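Local coordinates for Alpha/beta hydrolase family protein (Bacillus anthracis, PDB 3OOS) that probably acts as a hydrolase of the alpha/beta fold family, although its natural substrate is not established, at residues Phe18-Gly23 and Pro45-Tyr50; Thr29-Glu34 and His98-Met103; Ser33-Asn38 and Val52-Leu57; Asn38-Ala43 and Leu189-Lys194. One frame throughout, in Å; residues are numbered along the deposited sequence. Where two conformers were deposited one is given.

Contact 1: residues Phe18-Gly23 and Pro45-Tyr50; sequences FLKGEG and PFTDHY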
loop_
_atom_site.group_PDB
_atom_site.type_symbol
_atom_site.label_atom_id
_atom_site.label_comp_id
_atom_site.label_asym_id
_atom_site.label_seq_id
_atom_site.Cartn_x
_atom_site.Cartn_y
_atom_site.Cartn_z
ATOM N N PHE A 18 -2.750 12.635 -7.661
ATOM C CA PHE A 18 -2.103 12.664 -8.959
ATOM C C PHE A 18 -2.825 11.724 -9.902
ATOM O O PHE A 18 -3.189 10.611 -9.515
ATOM C CB PHE A 18 -0.614 12.324 -8.802
ATOM C CG PHE A 18 0.075 13.193 -7.786
ATOM C CD1 PHE A 18 0.642 14.407 -8.166
ATOM C CD2 PHE A 18 0.097 12.830 -6.439
ATOM C CE1 PHE A 18 1.249 15.240 -7.225
ATOM C CE2 PHE A 18 0.701 13.655 -5.486
ATOM C CZ PHE A 18 1.275 14.864 -5.881
ATOM N N LEU A 19 -3.053 12.191 -11.127
ATOM C CA LEU A 19 -3.752 11.401 -12.137
ATOM C C LEU A 19 -2.831 11.012 -13.285
ATOM O O LEU A 19 -2.081 11.843 -13.804
ATOM C CB LEU A 19 -4.961 12.166 -12.691
ATOM C CG LEU A 19 -5.747 11.454 -13.806
ATOM C CD1 LEU A 19 -6.492 10.229 -13.270
ATOM C CD2 LEU A 19 -6.715 12.403 -14.487
ATOM N N LYS A 20 -2.897 9.743 -13.676
ATOM C CA LYS A 20 -2.234 9.268 -14.891
ATOM C C LYS A 20 -2.983 8.069 -15.451
ATOM O O LYS A 20 -3.395 7.179 -14.706
ATOM C CB LYS A 20 -0.769 8.902 -14.619
ATOM C CG LYS A 20 0.011 8.465 -15.858
ATOM C CD LYS A 20 1.461 8.175 -15.516
ATOM C CE LYS A 20 2.185 7.497 -16.673
ATOM N NZ LYS A 20 3.621 7.256 -16.367
ATOM N N GLY A 21 -3.175 8.069 -16.766
ATOM C CA GLY A 21 -3.725 6.909 -17.454
ATOM C C GLY A 21 -5.142 7.086 -17.957
ATOM O O GLY A 21 -5.886 7.947 -17.481
ATOM N N GLU A 22 -5.494 6.258 -18.934
ATOM C CA GLU A 22 -6.848 6.180 -19.466
ATOM C C GLU A 22 -7.431 4.817 -19.126
ATOM O O GLU A 22 -6.702 3.819 -19.035
ATOM C CB GLU A 22 -6.844 6.368 -20.985
ATOM C CG GLU A 22 -6.410 7.741 -21.458
ATOM C CD GLU A 22 -6.479 7.876 -22.968
ATOM O OE1 GLU A 22 -7.600 7.878 -23.520
ATOM O OE2 GLU A 22 -5.411 7.981 -23.603
ATOM N N GLY A 23 -8.742 4.777 -18.929
ATOM C CA GLY A 23 -9.438 3.528 -18.660
ATOM C C GLY A 23 -10.295 3.652 -17.420
ATOM O O GLY A 23 -10.518 4.763 -16.936
ATOM N N PRO A 45 2.451 0.879 -13.138
ATOM C CA PRO A 45 2.022 -0.152 -14.093
ATOM C C PRO A 45 0.519 -0.144 -14.367
ATOM O O PRO A 45 0.089 -0.502 -15.465
ATOM C CB PRO A 45 2.431 -1.459 -13.403
ATOM C CG PRO A 45 3.593 -1.075 -12.566
ATOM C CD PRO A 45 3.260 0.297 -12.049
ATOM N N PHE A 46 -0.274 0.279 -13.388
ATOM C CA PHE A 46 -1.722 0.327 -13.563
ATOM C C PHE A 46 -2.176 1.373 -14.583
ATOM O O PHE A 46 -3.245 1.233 -15.176
ATOM C CB PHE A 46 -2.419 0.521 -12.215
ATOM C CG PHE A 46 -2.267 -0.655 -11.299
ATOM C CD1 PHE A 46 -3.090 -1.771 -11.437
ATOM C CD2 PHE A 46 -1.282 -0.662 -10.316
ATOM C CE1 PHE A 46 -2.944 -2.871 -10.596
ATOM C CE2 PHE A 46 -1.121 -1.762 -9.476
ATOM C CZ PHE A 46 -1.956 -2.868 -9.616
ATOM N N THR A 47 -1.347 2.395 -14.802
ATOM C CA THR A 47 -1.679 3.481 -15.735
ATOM C C THR A 47 -1.727 3.038 -17.199
ATOM O O THR A 47 -2.235 3.770 -18.049
ATOM C CB THR A 47 -0.716 4.690 -15.608
ATOM O OG1 THR A 47 0.590 4.326 -16.078
ATOM C CG2 THR A 47 -0.632 5.162 -14.165
ATOM N N ASP A 48 -1.205 1.845 -17.484
ATOM C CA ASP A 48 -1.315 1.256 -18.819
ATOM C C ASP A 48 -2.753 0.835 -19.157
ATOM O O ASP A 48 -3.092 0.685 -20.332
ATOM C CB ASP A 48 -0.371 0.050 -18.969
ATOM C CG ASP A 48 1.101 0.450 -19.081
ATOM O OD1 ASP A 48 1.405 1.632 -19.354
ATOM O OD2 ASP A 48 1.968 -0.436 -18.910
ATOM N N HIS A 49 -3.591 0.650 -18.133
ATOM C CA HIS A 49 -4.947 0.111 -18.333
ATOM C C HIS A 49 -6.051 0.811 -17.541
ATOM O O HIS A 49 -7.240 0.583 -17.789
ATOM C CB HIS A 49 -4.973 -1.390 -18.030
ATOM C CG HIS A 49 -4.072 -2.196 -18.911
ATOM N ND1 HIS A 49 -4.353 -2.439 -20.240
ATOM C CD2 HIS A 49 -2.888 -2.799 -18.660
ATOM C CE1 HIS A 49 -3.385 -3.168 -20.765
ATOM N NE2 HIS A 49 -2.483 -3.400 -19.828
ATOM N N TYR A 50 -5.654 1.656 -16.594
ATOM C CA TYR A 50 -6.596 2.353 -15.727
ATOM C C TYR A 50 -6.307 3.848 -15.685
ATOM O O TYR A 50 -5.182 4.279 -15.955
ATOM C CB TYR A 50 -6.474 1.830 -14.290
ATOM C CG TYR A 50 -6.942 0.411 -14.059
ATOM C CD1 TYR A 50 -8.269 0.142 -13.721
ATOM C CD2 TYR A 50 -6.052 -0.661 -14.144
ATOM C CE1 TYR A 50 -8.705 -1.166 -13.497
ATOM C CE2 TYR A 50 -6.477 -1.970 -13.920
ATOM C CZ TYR A 50 -7.801 -2.213 -13.597
ATOM O OH TYR A 50 -8.223 -3.506 -13.372
HETATM O O HOH W 1 -3.980 4.149 -20.037
#

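Contact 2: residues Thr29-Glu34 and His98-Met103; sequences THLYSE and HSAGGM. With SO4 (sulfate ion), chain B.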
loop_
_atom_site.group_PDB
_atom_site.type_symbol
_atom_site.label_atom_id
_atom_site.label_comp_id
_atom_site.label_asym_id
_atom_site.label_seq_id
_atom_site.Cartn_x
_atom_site.Cartn_y
_atom_site.Cartn_z
ATOM N N THR A 29 -3.454 4.268 -2.998
ATOM C CA THR A 29 -2.806 5.012 -1.924
ATOM C C THR A 29 -2.099 4.044 -0.983
ATOM O O THR A 29 -2.106 2.833 -1.211
ATOM C CB THR A 29 -3.793 5.975 -1.184
ATOM O OG1 THR A 29 -3.054 6.941 -0.427
ATOM C CG2 THR A 29 -4.746 5.219 -0.268
ATOM N N HIS A 30 -1.470 4.591 0.048
ATOM C CA HIS A 30 -0.787 3.801 1.052
ATOM C C HIS A 30 -1.193 4.347 2.412
ATOM O O HIS A 30 -1.665 5.474 2.508
ATOM C CB HIS A 30 0.725 3.902 0.863
ATOM C CG HIS A 30 1.501 2.990 1.755
ATOM N ND1 HIS A 30 2.058 3.409 2.944
ATOM C CD2 HIS A 30 1.792 1.674 1.645
ATOM C CE1 HIS A 30 2.668 2.390 3.523
ATOM N NE2 HIS A 30 2.522 1.325 2.753
ATOM N N LEU A 31 -1.019 3.549 3.457
ATOM C CA LEU A 31 -1.485 3.936 4.785
ATOM C C LEU A 31 -0.657 5.040 5.447
ATOM O O LEU A 31 -1.175 5.787 6.280
ATOM C CB LEU A 31 -1.569 2.712 5.699
ATOM C CG LEU A 31 -2.374 2.883 6.986
ATOM C CD1 LEU A 31 -3.801 3.338 6.688
ATOM C CD2 LEU A 31 -2.369 1.580 7.754
ATOM N N TYR A 32 0.621 5.149 5.090
ATOM C CA TYR A 32 1.488 6.150 5.719
ATOM C C TYR A 32 2.611 6.649 4.816
ATOM O O TYR A 32 3.776 6.681 5.212
ATOM C CB TYR A 32 2.029 5.657 7.076
ATOM C CG TYR A 32 2.462 4.207 7.126
ATOM C CD1 TYR A 32 3.692 3.805 6.602
ATOM C CD2 TYR A 32 1.653 3.242 7.725
ATOM C CE1 TYR A 32 4.094 2.476 6.656
ATOM C CE2 TYR A 32 2.050 1.908 7.788
ATOM C CZ TYR A 32 3.269 1.534 7.248
ATOM O OH TYR A 32 3.669 0.216 7.302
ATOM N N SER A 33 2.245 7.053 3.604
ATOM C CA SER A 33 3.202 7.580 2.631
ATOM C C SER A 33 2.664 8.828 1.955
ATOM O O SER A 33 1.454 8.979 1.779
ATOM C CB SER A 33 3.516 6.539 1.555
ATOM O OG SER A 33 4.040 5.356 2.114
ATOM N N GLU A 34 3.568 9.719 1.564
ATOM C CA GLU A 34 3.177 10.885 0.778
ATOM C C GLU A 34 3.864 10.895 -0.579
ATOM O O GLU A 34 5.041 10.570 -0.693
ATOM C CB GLU A 34 3.422 12.191 1.540
ATOM C CG GLU A 34 4.869 12.451 1.950
ATOM C CD GLU A 34 5.018 13.657 2.862
ATOM O OE1 GLU A 34 4.029 14.391 3.082
ATOM O OE2 GLU A 34 6.137 13.876 3.360
ATOM N N HIS A 98 -0.573 -1.832 -1.642
ATOM C CA HIS A 98 0.521 -2.755 -1.359
ATOM C C HIS A 98 0.965 -2.653 0.095
ATOM O O HIS A 98 1.134 -1.549 0.627
ATOM C CB HIS A 98 1.706 -2.478 -2.289
ATOM C CG HIS A 98 2.818 -3.468 -2.149
ATOM N ND1 HIS A 98 2.736 -4.748 -2.654
ATOM C CD2 HIS A 98 4.028 -3.376 -1.549
ATOM C CE1 HIS A 98 3.850 -5.401 -2.374
ATOM N NE2 HIS A 98 4.650 -4.592 -1.702
ATOM N N SER A 99 1.151 -3.817 0.717
ATOM C CA SER A 99 1.616 -3.944 2.106
ATOM C C SER A 99 0.607 -3.299 3.057
ATOM O O SER A 99 -0.541 -3.740 3.093
ATOM C CB SER A 99 3.046 -3.416 2.263
ATOM O OG SER A 99 3.626 -3.888 3.467
ATOM N N ALA A 100 0.991 -2.259 3.802
ATOM C CA ALA A 100 0.005 -1.553 4.639
ATOM C C ALA A 100 -1.141 -0.980 3.796
ATOM O O ALA A 100 -2.287 -0.916 4.254
ATOM C CB ALA A 100 0.663 -0.462 5.485
ATOM N N GLY A 101 -0.831 -0.587 2.562
ATOM C CA GLY A 101 -1.853 -0.171 1.603
ATOM C C GLY A 101 -2.812 -1.295 1.236
ATOM O O GLY A 101 -3.985 -1.049 0.949
ATOM N N GLY A 102 -2.306 -2.529 1.234
ATOM C CA GLY A 102 -3.137 -3.718 1.007
ATOM C C GLY A 102 -4.105 -3.962 2.154
ATOM O O GLY A 102 -5.251 -4.364 1.941
HETATM N N MSE A 103 -3.650 -3.712 3.379
HETATM C CA MSE A 103 -4.528 -3.800 4.541
HETATM C C MSE A 103 -5.646 -2.774 4.415
HETATM O O MSE A 103 -6.809 -3.075 4.692
HETATM C CB MSE A 103 -3.739 -3.594 5.832
HETATM C CG MSE A 103 -2.669 -4.643 6.054
HETATM SE SE MSE A 103 -1.521 -4.204 7.554
HETATM C CE MSE A 103 -0.103 -5.473 7.160
HETATM S S SO4 B . 5.030 -0.783 4.097
HETATM O O1 SO4 B . 5.468 -0.377 5.428
HETATM O O2 SO4 B . 5.612 -2.079 3.774
HETATM O O3 SO4 B . 3.574 -0.850 4.070
HETATM O O4 SO4 B . 5.484 0.210 3.124
HETATM O O HOH W 2 -0.027 1.054 -1.512
#

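Contact 3: residues Ser33-Asn38 and Val52-Leu57; sequences SEYNDN and VYLVNL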
loop_
_atom_site.group_PDB
_atom_site.type_symbol
_atom_site.label_atom_id
_atom_site.label_comp_id
_atom_site.label_asym_id
_atom_site.label_seq_id
_atom_site.Cartn_x
_atom_site.Cartn_y
_atom_site.Cartn_z
ATOM N N SER A 33 2.245 7.053 3.604
ATOM C CA SER A 33 3.202 7.580 2.631
ATOM C C SER A 33 2.664 8.828 1.955
ATOM O O SER A 33 1.454 8.979 1.779
ATOM C CB SER A 33 3.516 6.539 1.555
ATOM O OG SER A 33 4.040 5.356 2.114
ATOM N N GLU A 34 3.568 9.719 1.564
ATOM C CA GLU A 34 3.177 10.885 0.778
ATOM C C GLU A 34 3.864 10.895 -0.579
ATOM O O GLU A 34 5.041 10.570 -0.693
ATOM C CB GLU A 34 3.422 12.191 1.540
ATOM C CG GLU A 34 4.869 12.451 1.950
ATOM C CD GLU A 34 5.018 13.657 2.862
ATOM O OE1 GLU A 34 4.029 14.391 3.082
ATOM O OE2 GLU A 34 6.137 13.876 3.360
ATOM N N TYR A 35 3.102 11.269 -1.601
ATOM C CA TYR A 35 3.542 11.209 -2.985
ATOM C C TYR A 35 3.740 12.597 -3.587
ATOM O O TYR A 35 3.259 13.597 -3.055
ATOM C CB TYR A 35 2.506 10.451 -3.821
ATOM C CG TYR A 35 2.161 9.074 -3.304
ATOM C CD1 TYR A 35 3.034 8.002 -3.487
ATOM C CD2 TYR A 35 0.952 8.837 -2.649
ATOM C CE1 TYR A 35 2.719 6.731 -3.023
ATOM C CE2 TYR A 35 0.625 7.567 -2.180
ATOM C CZ TYR A 35 1.515 6.521 -2.372
ATOM O OH TYR A 35 1.202 5.259 -1.921
ATOM N N ASN A 36 4.462 12.639 -4.702
ATOM C CA ASN A 36 4.576 13.845 -5.517
ATOM C C ASN A 36 4.376 13.478 -6.988
ATOM O O ASN A 36 4.064 12.326 -7.294
ATOM C CB ASN A 36 5.911 14.559 -5.264
ATOM C CG ASN A 36 7.116 13.693 -5.582
ATOM O OD1 ASN A 36 7.169 13.042 -6.623
ATOM N ND2 ASN A 36 8.104 13.700 -4.689
ATOM N N ASP A 37 4.555 14.438 -7.892
ATOM C CA ASP A 37 4.227 14.210 -9.303
ATOM C C ASP A 37 5.187 13.290 -10.074
ATOM O O ASP A 37 5.001 13.065 -11.270
ATOM C CB ASP A 37 3.971 15.533 -10.045
ATOM C CG ASP A 37 5.217 16.394 -10.196
ATOM O OD1 ASP A 37 6.329 15.966 -9.822
ATOM O OD2 ASP A 37 5.075 17.522 -10.712
ATOM N N ASN A 38 6.195 12.748 -9.390
ATOM C CA ASN A 38 6.980 11.645 -9.951
ATOM C C ASN A 38 6.149 10.370 -10.029
ATOM O O ASN A 38 6.513 9.425 -10.727
ATOM C CB ASN A 38 8.237 11.379 -9.122
ATOM C CG ASN A 38 9.268 12.481 -9.261
ATOM O OD1 ASN A 38 9.658 13.105 -8.277
ATOM N ND2 ASN A 38 9.708 12.730 -10.486
ATOM N N VAL A 52 -5.543 6.177 -13.106
ATOM C CA VAL A 52 -5.069 5.992 -11.733
ATOM C C VAL A 52 -5.079 7.286 -10.931
ATOM O O VAL A 52 -4.468 8.277 -11.331
ATOM C CB VAL A 52 -3.662 5.340 -11.702
ATOM C CG1 VAL A 52 -3.192 5.124 -10.262
ATOM C CG2 VAL A 52 -3.681 4.016 -12.459
ATOM N N TYR A 53 -5.792 7.250 -9.806
ATOM C CA TYR A 53 -5.861 8.354 -8.857
ATOM C C TYR A 53 -4.969 8.022 -7.669
ATOM O O TYR A 53 -5.349 7.241 -6.790
ATOM C CB TYR A 53 -7.313 8.579 -8.404
ATOM C CG TYR A 53 -8.209 9.063 -9.521
ATOM C CD1 TYR A 53 -8.765 8.165 -10.440
ATOM C CD2 TYR A 53 -8.491 10.417 -9.672
ATOM C CE1 TYR A 53 -9.582 8.612 -11.477
ATOM C CE2 TYR A 53 -9.300 10.872 -10.704
ATOM C CZ TYR A 53 -9.844 9.966 -11.601
ATOM O OH TYR A 53 -10.646 10.414 -12.625
ATOM N N LEU A 54 -3.771 8.601 -7.674
ATOM C CA LEU A 54 -2.780 8.385 -6.622
ATOM C C LEU A 54 -2.977 9.445 -5.543
ATOM O O LEU A 54 -2.615 10.606 -5.733
ATOM C CB LEU A 54 -1.365 8.445 -7.211
ATOM C CG LEU A 54 -0.167 8.227 -6.279
ATOM C CD1 LEU A 54 -0.166 6.818 -5.698
ATOM C CD2 LEU A 54 1.135 8.502 -7.032
ATOM N N VAL A 55 -3.560 9.034 -4.419
ATOM C CA VAL A 55 -4.056 9.970 -3.406
ATOM C C VAL A 55 -3.084 10.225 -2.252
ATOM O O VAL A 55 -2.511 9.294 -1.679
ATOM C CB VAL A 55 -5.420 9.493 -2.836
ATOM C CG1 VAL A 55 -5.960 10.468 -1.782
ATOM C CG2 VAL A 55 -6.430 9.311 -3.961
ATOM N N ASN A 56 -2.907 11.504 -1.929
ATOM C CA ASN A 56 -2.292 11.914 -0.670
ATOM C C ASN A 56 -3.364 12.024 0.414
ATOM O O ASN A 56 -4.283 12.846 0.317
ATOM C CB ASN A 56 -1.533 13.245 -0.833
ATOM C CG ASN A 56 -0.084 13.053 -1.270
ATOM O OD1 ASN A 56 0.532 13.957 -1.851
ATOM N ND2 ASN A 56 0.469 11.885 -0.985
ATOM N N LEU A 57 -3.258 11.177 1.434
ATOM C CA LEU A 57 -4.245 11.144 2.511
ATOM C C LEU A 57 -4.080 12.338 3.452
ATOM O O LEU A 57 -3.177 13.157 3.273
ATOM C CB LEU A 57 -4.148 9.827 3.286
ATOM C CG LEU A 57 -4.447 8.559 2.482
ATOM C CD1 LEU A 57 -4.210 7.328 3.339
ATOM C CD2 LEU A 57 -5.867 8.580 1.926
HETATM O O HOH W 3 -1.187 9.139 1.071
#

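Contact 4: residues Asn38-Ala43 and Leu189-Lys194; sequences NGNTFA and LPNSGK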
loop_
_atom_site.group_PDB
_atom_site.type_symbol
_atom_site.label_atom_id
_atom_site.label_comp_id
_atom_site.label_asym_id
_atom_site.label_seq_id
_atom_site.Cartn_x
_atom_site.Cartn_y
_atom_site.Cartn_z
ATOM N N ASN A 38 6.195 12.748 -9.390
ATOM C CA ASN A 38 6.980 11.645 -9.951
ATOM C C ASN A 38 6.149 10.370 -10.029
ATOM O O ASN A 38 6.513 9.425 -10.727
ATOM C CB ASN A 38 8.237 11.379 -9.122
ATOM C CG ASN A 38 9.268 12.481 -9.261
ATOM O OD1 ASN A 38 9.658 13.105 -8.277
ATOM N ND2 ASN A 38 9.708 12.730 -10.486
ATOM N N GLY A 39 5.033 10.358 -9.304
ATOM C CA GLY A 39 4.187 9.178 -9.216
ATOM C C GLY A 39 4.800 8.139 -8.301
ATOM O O GLY A 39 5.488 8.474 -7.336
ATOM N N ASN A 40 4.562 6.870 -8.616
ATOM C CA ASN A 40 4.938 5.782 -7.730
ATOM C C ASN A 40 5.061 4.479 -8.514
ATOM O O ASN A 40 4.270 4.225 -9.418
ATOM C CB ASN A 40 3.890 5.657 -6.618
ATOM C CG ASN A 40 4.107 4.448 -5.748
ATOM O OD1 ASN A 40 3.451 3.424 -5.927
ATOM N ND2 ASN A 40 5.039 4.551 -4.806
ATOM N N THR A 41 6.043 3.656 -8.155
ATOM C CA THR A 41 6.370 2.459 -8.940
ATOM C C THR A 41 5.358 1.315 -8.804
ATOM O O THR A 41 5.290 0.448 -9.674
ATOM C CB THR A 41 7.789 1.938 -8.641
ATOM O OG1 THR A 41 7.951 1.779 -7.230
ATOM C CG2 THR A 41 8.840 2.904 -9.171
ATOM N N PHE A 42 4.584 1.313 -7.720
ATOM C CA PHE A 42 3.454 0.392 -7.591
ATOM C C PHE A 42 2.264 0.875 -8.426
ATOM O O PHE A 42 1.621 0.080 -9.118
ATOM C CB PHE A 42 3.065 0.197 -6.118
ATOM C CG PHE A 42 1.713 -0.431 -5.917
ATOM C CD1 PHE A 42 1.488 -1.766 -6.246
ATOM C CD2 PHE A 42 0.664 0.315 -5.384
ATOM C CE1 PHE A 42 0.232 -2.342 -6.059
ATOM C CE2 PHE A 42 -0.591 -0.250 -5.193
ATOM C CZ PHE A 42 -0.810 -1.585 -5.530
ATOM N N ALA A 43 1.984 2.177 -8.365
ATOM C CA ALA A 43 0.864 2.766 -9.104
ATOM C C ALA A 43 1.083 2.775 -10.617
ATOM O O ALA A 43 0.143 2.558 -11.383
ATOM C CB ALA A 43 0.575 4.188 -8.599
ATOM N N LEU A 189 13.935 4.498 -11.928
ATOM C CA LEU A 189 12.547 4.821 -12.248
ATOM C C LEU A 189 12.055 5.993 -11.404
ATOM O O LEU A 189 12.472 6.138 -10.252
ATOM C CB LEU A 189 11.646 3.598 -12.022
ATOM C CG LEU A 189 11.934 2.338 -12.848
ATOM C CD1 LEU A 189 11.119 1.159 -12.334
ATOM C CD2 LEU A 189 11.671 2.565 -14.337
ATOM N N PRO A 190 11.165 6.834 -11.971
ATOM C CA PRO A 190 10.574 7.901 -11.162
ATOM C C PRO A 190 9.752 7.304 -10.021
ATOM O O PRO A 190 9.042 6.319 -10.218
ATOM C CB PRO A 190 9.671 8.645 -12.151
ATOM C CG PRO A 190 9.410 7.677 -13.249
ATOM C CD PRO A 190 10.630 6.817 -13.345
ATOM N N ASN A 191 9.869 7.889 -8.835
ATOM C CA ASN A 191 9.199 7.355 -7.660
ATOM C C ASN A 191 8.995 8.412 -6.594
ATOM O O ASN A 191 9.741 9.393 -6.519
ATOM C CB ASN A 191 9.995 6.178 -7.077
ATOM C CG ASN A 191 9.133 5.230 -6.248
ATOM O OD1 ASN A 191 7.913 5.166 -6.412
ATOM N ND2 ASN A 191 9.775 4.474 -5.366
ATOM N N SER A 192 7.961 8.203 -5.787
ATOM C CA SER A 192 7.728 8.963 -4.570
ATOM C C SER A 192 6.961 8.074 -3.594
ATOM O O SER A 192 6.466 7.006 -3.971
ATOM C CB SER A 192 6.955 10.254 -4.865
ATOM O OG SER A 192 5.610 9.989 -5.231
ATOM N N GLY A 193 6.871 8.511 -2.341
ATOM C CA GLY A 193 6.171 7.752 -1.310
ATOM C C GLY A 193 6.954 7.725 -0.014
ATOM O O GLY A 193 7.232 6.648 0.522
ATOM N N LYS A 194 7.302 8.917 0.472
ATOM C CA LYS A 194 8.057 9.080 1.712
ATOM C C LYS A 194 7.171 8.773 2.916
ATOM O O LYS A 194 6.006 9.160 2.953
ATOM C CB LYS A 194 8.602 10.508 1.812
ATOM C CG LYS A 194 9.989 10.616 2.430
ATOM C CD LYS A 194 10.599 11.987 2.162
ATOM C CE LYS A 194 10.002 13.052 3.071
ATOM N NZ LYS A 194 10.472 12.903 4.476
#

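Contact 1: residues Phe18-Gly23 and Pro45-Tyr50
G21 and T47 bring their CA atoms to 4.3 Å and G23 and Y50 theirs to 4.2 Å, so the chain leaving strand 13-20 runs close against the turn that leads into strand 51-55. Both glycines have backbone angles that favour this residue, and the bare CA of G21 approaches Y50 O at 3.4 Å as a CH...O contact. T47 carries the side-chain part. Its methyl CG2, anti to the carbonyl carbon, lies 3.5 Å from K20 O and also touches CB and CG of K20, whose extended chain runs obliquely across the threonine until CE comes within 3.6 Å of T47 OG1. That hydroxyl is hydrogen-bonded to N44 O. Water 1 joins the backbones, accepting from E22 N at 2.8 Å and donating to T47 O at 2.7 Å. In the turn itself, F46 O accepts from both H49 N and Y50 N, while Y50 OH reaches T277 and K118. With direct polar bonds between the segments absent, the contact relies on one water, a CH...O approach and aliphatic packing, and the close approach of the backbones is consistent with glycine at 21 and 23.

Contact 2: residues Thr29-Glu34 and His98-Met103
A sulfate ion, probably from the crystallisation liquor, sits in the probable active-site pocket where H30 and Y32 of one loop meet S99 and A100 of the other. Two donors converge on its O3: H30 NE2 at 2.8 Å, with an N-H...O angle of 152°, and A100 N at 3.0 Å. Y32 OH donates to O1 and S99 OG to O2, each at 2.7 Å, so three of the four sulfate oxygens are gripped. S99 and G101 fit the GxSxG nucleophile elbow, the tight strand-to-helix turn of alpha/beta hydrolases; S99 has the positive phi and strained backbone expected of that turn, and stands at the N-cap position of helix 100-112. The anion at A100 N is consistent with an oxyanion-hole site. The imidazole of H30 reaches the sulfate because CG is anti to the backbone N, which also sets CD2 3.4 Å from H98 O at the ring edge. Y32 N donates to H30 ND1 almost straight (171°), though from 36° out of the ring plane, and the Y32 ring lies with one face toward H30 CE1. A100 CB packs against L31 CB (3.9 Å) and Y32 CE2. Water 2 bridges the backbones, donating to T29 O and accepting from H98 N.

Contact 3: residues Ser33-Asn38 and Val52-Leu57
E34 and N56 are the closest backbone pair, with CA atoms 5.8 Å apart, so the segments meet through side chains and a water while short strand 33-34 stays outside the main sheet that contains 51-55. Y35 and L54 make the apolar part. The leucine methyl CD1 sits over the tyrosine ring, 3.6 Å from its centroid and 9° off the ring normal, a CH-pi contact, and CD2 of the same leucine lies against CG and CB of Y35. The two side chains cross at about a right angle. This placement follows from the tyrosine's first torsion: with chi1 at -54°, CG is anti to the carbonyl carbon, which places the ring over the L54 side chain. V55 O meets the ring at its edge, in plane, 3.6 Å from CE2. Close by, near CD2, the amide plane of N56 is turned only 11° from that of the ring, and the group lies beside the Y35 backbone. Water 3 accepts from L57 N at 2.9 Å and lies 2.7 Å from S33 O, within bonding reach of both backbones. E34 OE1 is bonded to G61 N. The chemistry implies a buried junction in which one aromatic face meets a methyl group, while nearby backbone polar atoms are served by a water.

Contact 4: residues Asn38-Ala43 and Leu189-Lys194
N40 meets S192 and N191 across the contact from within an Asx motif that organises loop 38-43, its OD1 accepting from F42 N and, at 3.1 Å, from A43 N. The tight part is a polar mesh around G39, N40 and the backbone N of T41. S192 OG donates to G39 O at 2.6 Å, tilted 26° from the carbonyl plane, and the same hydroxyl accepts from N36 N. N40 keeps its chain anti to the backbone N, which directs ND2 at S192 O; the bond is 3.0 Å long, nearly along the C=O axis, and S192 O lies close to the plane of the N40 amide. The side chains of N40 and N191 lie side by side and point the same way, their amide planes 40° apart. In contrast, the outer side, with N38, L189 and P190 exposed, is looser, made of carbon contacts to carbonyl oxygens and one methyl contact. P190 CB rests 3.6 Å from N38 O, and L189 CB comes no nearer than 4.1 Å to T41 CG2. That methyl faces this outer part and also touches P190 O, while the T41 side chain crosses that of N191 at about a right angle. N191 OD1 joins the two parts, accepting from T41 N at 3.0 Å, with the donor 43° above the carbonyl plane.

How the contacts relate
From the N terminus, strand 13-20 leads into 18-23, whose packing against 45-50 in contact 1 closes the first loop. Within that loop begin contact 2, which reaches forward to 98-103, contact 3, which returns at 52-57, and contact 4, which waits until 189-194; each therefore crosses contact 1. Contacts 2 and 3 start from the same chain region and share S33 and E34, while contact 4 crosses both. Contacts 1 and 3 meet in the main sheet, where F18 and K20 pair with L54 and V52. T29 OG1 to V55 O links contacts 2 and 3. E34 with K194 joins both to contact 4, tying the probable active-site loop to the distant segment 189-194.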